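Local coordinates for alpha-rhamnosidase (Dictyoglomus thermophilum, PDB 6I60), which probably hydrolyses terminal non-reducing alpha-L-rhamnose residues from alpha-L-rhamnosides, as a multidomain bacterial glycoside hydrolase, at residues His59-Glu64 / Asp121-Glu126. Residues are numbered along the deposited sequence; the frame is centred on the assembly and turned at random.
Sequences HLEKNE and DSKDQE
Polar side chains of His59 and Glu64 meet Asp121 and Ser122 in a loop-to-loop contact of the N-terminal immunoglobulin-like domain, between the connection from strand 52-56 to strand 68-74 and the turn that leads from strand 112-120 toward strand 133-137. The straightest bond across it runs from Ser122 N to Glu64 OE1 (2.8 Å, 168°), on the syn lone pair of the carboxylate. Glu64 CG, set by chi1, lies 3.4 Å above one face of the His59 ring, offset toward the rim, and the bend at chi2 (-66°) then brings OE1 to the amide. Asp121 turns its carboxylate to both loops. His59 NE2 gives Asp121 OD2 a weak, bent bond of 3.1 Å, ring and carboxylate 30° apart, while Gln125 NE2 binds Asp121 OD2 at its syn lone pair (2.6 Å). On the other oxygen, OD1, Asp121 accepts Gln125 N, and more weakly Lys123 N, which ties its side chain over the type I turn of Asp121 to Asp124 and to the residue that follows it. The imidazole is steadied from its far nitrogen: Glu61 N donates to His59 ND1 in the ring plane (3.0 Å). Glu64 OE2 lies 3.6 Å from Asp121 OD2 with the two carboxylate planes nearly parallel but offset, a like-charge approach that the donors around them probably ease. An alanine in place of Asp121 would probably leave His59 NE2 and the backbone and side-chain N-H groups of Gln125 without their acceptor and hold the turn less firmly. Glu61 OE2 hydrogen-bonds Ser27 OG, and Glu64 N pairs with Ser934 OG, just before strand 935-941. The contact thus rests on a type I turn whose leading aspartate accepts amides two (weakly) and four residues ahead, joining two inter-strand loops of an immunoglobulin-like beta domain.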
ATOM      1  N   HIS A  59      -5.883   4.616  29.576  1.00 56.34           N
ATOM      2  CA  HIS A  59      -6.373   4.572  30.944  1.00 51.22           C
ATOM      3  C   HIS A  59      -5.209   4.718  31.913  1.00 57.18           C
ATOM      4  O   HIS A  59      -4.054   4.445  31.577  1.00 58.28           O
ATOM      5  CB  HIS A  59      -7.131   3.268  31.226  1.00 57.30           C
ATOM      6  CG  HIS A  59      -8.133   3.378  32.332  1.00 64.20           C
ATOM      7  ND1 HIS A  59      -7.805   3.171  33.655  1.00 61.08           N
ATOM      8  CD2 HIS A  59      -9.455   3.669  32.313  1.00 62.56           C
ATOM      9  CE1 HIS A  59      -8.882   3.332  34.404  1.00 64.20           C
ATOM     10  NE2 HIS A  59      -9.898   3.634  33.613  1.00 66.56           N
ATOM     11  N   LEU A  60      -5.533   5.156  33.132  1.00 61.70           N
ATOM     12  CA  LEU A  60      -4.511   5.284  34.167  1.00 55.58           C
ATOM     13  C   LEU A  60      -4.082   3.921  34.692  1.00 55.98           C
ATOM     14  O   LEU A  60      -2.901   3.708  34.990  1.00 52.81           O
ATOM     15  CB  LEU A  60      -5.028   6.151  35.315  1.00 50.90           C
ATOM     16  CG  LEU A  60      -5.269   7.632  35.026  1.00 61.53           C
ATOM     17  CD1 LEU A  60      -6.058   8.270  36.162  1.00 59.42           C
ATOM     18  CD2 LEU A  60      -3.950   8.355  34.803  1.00 65.50           C
ATOM     19  N   GLU A  61      -5.023   2.988  34.814  1.00 57.14           N
ATOM     20  CA  GLU A  61      -4.755   1.688  35.403  1.00 60.24           C
ATOM     21  C   GLU A  61      -4.371   0.669  34.334  1.00 58.93           C
ATOM     22  O   GLU A  61      -4.557   0.878  33.134  1.00 59.27           O
ATOM     23  CB  GLU A  61      -5.972   1.191  36.182  1.00 65.66           C
ATOM     24  CG  GLU A  61      -6.689   2.266  36.978  1.00 68.22           C
ATOM     25  CD  GLU A  61      -8.034   1.798  37.493  1.00 78.98           C
ATOM     26  OE1 GLU A  61      -8.329   0.590  37.367  1.00 75.67           O
ATOM     27  OE2 GLU A  61      -8.796   2.636  38.022  1.00 82.68           O
ATOM     28  N   LYS A  62      -3.825  -0.453  34.795  1.00 61.61           N
ATOM     29  CA  LYS A  62      -3.502  -1.580  33.937  1.00 60.70           C
ATOM     30  C   LYS A  62      -4.692  -2.535  33.853  1.00 59.56           C
ATOM     31  O   LYS A  62      -5.670  -2.417  34.593  1.00 62.76           O
ATOM     32  CB  LYS A  62      -2.265  -2.311  34.458  1.00 54.27           C
ATOM     33  CG  LYS A  62      -0.970  -1.532  34.315  1.00 59.92           C
ATOM     34  CD  LYS A  62       0.232  -2.396  34.673  1.00 61.86           C
ATOM     35  CE  LYS A  62       1.539  -1.637  34.495  1.00 53.92           C
ATOM     36  NZ  LYS A  62       2.652  -2.287  35.240  1.00 57.44           N
ATOM     37  N   ASN A  63      -4.594  -3.492  32.926  1.00 58.45           N
ATOM     38  CA  ASN A  63      -5.619  -4.522  32.731  1.00 62.83           C
ATOM     39  C   ASN A  63      -6.993  -3.907  32.474  1.00 59.28           C
ATOM     40  O   ASN A  63      -8.009  -4.368  32.996  1.00 57.33           O
ATOM     41  CB  ASN A  63      -5.675  -5.482  33.922  1.00 58.15           C
ATOM     42  CG  ASN A  63      -4.335  -6.104  34.226  1.00 65.97           C
ATOM     43  OD1 ASN A  63      -3.791  -6.857  33.419  1.00 73.85           O
ATOM     44  ND2 ASN A  63      -3.790  -5.793  35.397  1.00 70.20           N
ATOM     45  N   GLU A  64      -7.027  -2.858  31.663  1.00 57.86           N
ATOM     46  CA  GLU A  64      -8.267  -2.178  31.333  1.00 59.92           C
ATOM     47  C   GLU A  64      -8.702  -2.543  29.920  1.00 57.26           C
ATOM     48  O   GLU A  64      -7.872  -2.808  29.044  1.00 54.45           O
ATOM     49  CB  GLU A  64      -8.118  -0.661  31.470  1.00 57.17           C
ATOM     50  CG  GLU A  64      -8.330  -0.145  32.883  1.00 60.94           C
ATOM     51  CD  GLU A  64      -9.756  -0.327  33.365  1.00 65.00           C
ATOM     52  OE1 GLU A  64     -10.645  -0.579  32.523  1.00 61.48           O
ATOM     53  OE2 GLU A  64      -9.992  -0.212  34.587  1.00 74.91           O
ATOM     54  N   ASP A 121     -15.008   1.723  30.819  1.00 54.62           N
ATOM     55  CA  ASP A 121     -13.854   0.873  31.074  1.00 55.25           C
ATOM     56  C   ASP A 121     -14.314  -0.460  31.664  1.00 59.28           C
ATOM     57  O   ASP A 121     -15.498  -0.809  31.636  1.00 55.97           O
ATOM     58  CB  ASP A 121     -12.860   1.598  31.976  1.00 54.90           C
ATOM     59  CG  ASP A 121     -13.412   1.863  33.358  1.00 56.05           C
ATOM     60  OD1 ASP A 121     -14.635   1.698  33.556  1.00 59.82           O
ATOM     61  OD2 ASP A 121     -12.623   2.240  34.249  1.00 56.13           O
ATOM     62  N   SER A 122     -13.369  -1.219  32.224  1.00 61.59           N
ATOM     63  CA  SER A 122     -13.676  -2.552  32.728  1.00 57.20           C
ATOM     64  C   SER A 122     -14.572  -2.525  33.962  1.00 61.09           C
ATOM     65  O   SER A 122     -15.191  -3.546  34.277  1.00 62.41           O
ATOM     66  CB  SER A 122     -12.383  -3.304  33.044  1.00 56.01           C
ATOM     67  OG  SER A 122     -11.839  -3.899  31.878  1.00 64.34           O
ATOM     68  N   LYS A 123     -14.662  -1.394  34.662  1.00 60.15           N
ATOM     69  CA  LYS A 123     -15.514  -1.274  35.839  1.00 56.19           C
ATOM     70  C   LYS A 123     -16.737  -0.415  35.592  1.00 62.48           C
ATOM     71  O   LYS A 123     -17.260   0.188  36.535  1.00 58.16           O
ATOM     72  CB  LYS A 123     -14.745  -0.669  36.990  1.00 63.12           C
ATOM     73  CG  LYS A 123     -13.592  -1.442  37.343  1.00 62.30           C
ATOM     74  CD  LYS A 123     -13.159  -0.975  38.669  1.00 63.80           C
ATOM     75  CE  LYS A 123     -11.695  -1.177  38.768  1.00 74.53           C
ATOM     76  NZ  LYS A 123     -11.510  -2.484  39.351  1.00 77.06           N
ATOM     77  N   ASP A 124     -17.174  -0.316  34.341  1.00 64.97           N
ATOM     78  CA  ASP A 124     -18.351   0.455  33.957  1.00 57.63           C
ATOM     79  C   ASP A 124     -18.238   1.924  34.348  1.00 52.15           C
ATOM     80  O   ASP A 124     -19.254   2.611  34.480  1.00 59.05           O
ATOM     81  CB  ASP A 124     -19.628  -0.153  34.548  1.00 57.86           C
ATOM     82  CG  ASP A 124     -20.854   0.148  33.711  1.00 58.89           C
ATOM     83  OD1 ASP A 124     -20.709   0.327  32.483  1.00 57.49           O
ATOM     84  OD2 ASP A 124     -21.964   0.210  34.281  1.00 65.24           O
ATOM     85  N   GLN A 125     -17.019   2.424  34.533  1.00 54.60           N
ATOM     86  CA  GLN A 125     -16.816   3.830  34.856  1.00 50.70           C
ATOM     87  C   GLN A 125     -16.905   4.655  33.578  1.00 53.42           C
ATOM     88  O   GLN A 125     -16.195   4.384  32.603  1.00 55.51           O
ATOM     89  CB  GLN A 125     -15.470   4.030  35.548  1.00 53.72           C
ATOM     90  CG  GLN A 125     -15.244   3.090  36.723  1.00 60.51           C
ATOM     91  CD  GLN A 125     -13.895   3.291  37.382  1.00 69.35           C
ATOM     92  OE1 GLN A 125     -13.791   3.339  38.609  1.00 69.93           O
ATOM     93  NE2 GLN A 125     -12.851   3.409  36.570  1.00 72.43           N
ATOM     94  N   GLU A 126     -17.784   5.652  33.583  1.00 58.57           N
ATOM     95  CA  GLU A 126     -18.037   6.454  32.396  1.00 55.80           C
ATOM     96  C   GLU A 126     -16.923   7.470  32.185  1.00 51.74           C
ATOM     97  O   GLU A 126     -16.436   8.089  33.136  1.00 52.20           O
ATOM     98  CB  GLU A 126     -19.384   7.165  32.523  1.00 64.08           C
ATOM     99  CG  GLU A 126     -19.814   7.931  31.287  1.00 65.27           C
ATOM    100  CD  GLU A 126     -20.983   8.855  31.560  1.00 64.22           C
ATOM    101  OE1 GLU A 126     -21.722   9.177  30.608  1.00 66.11           O
ATOM    102  OE2 GLU A 126     -21.162   9.256  32.729  1.00 78.07           O
TER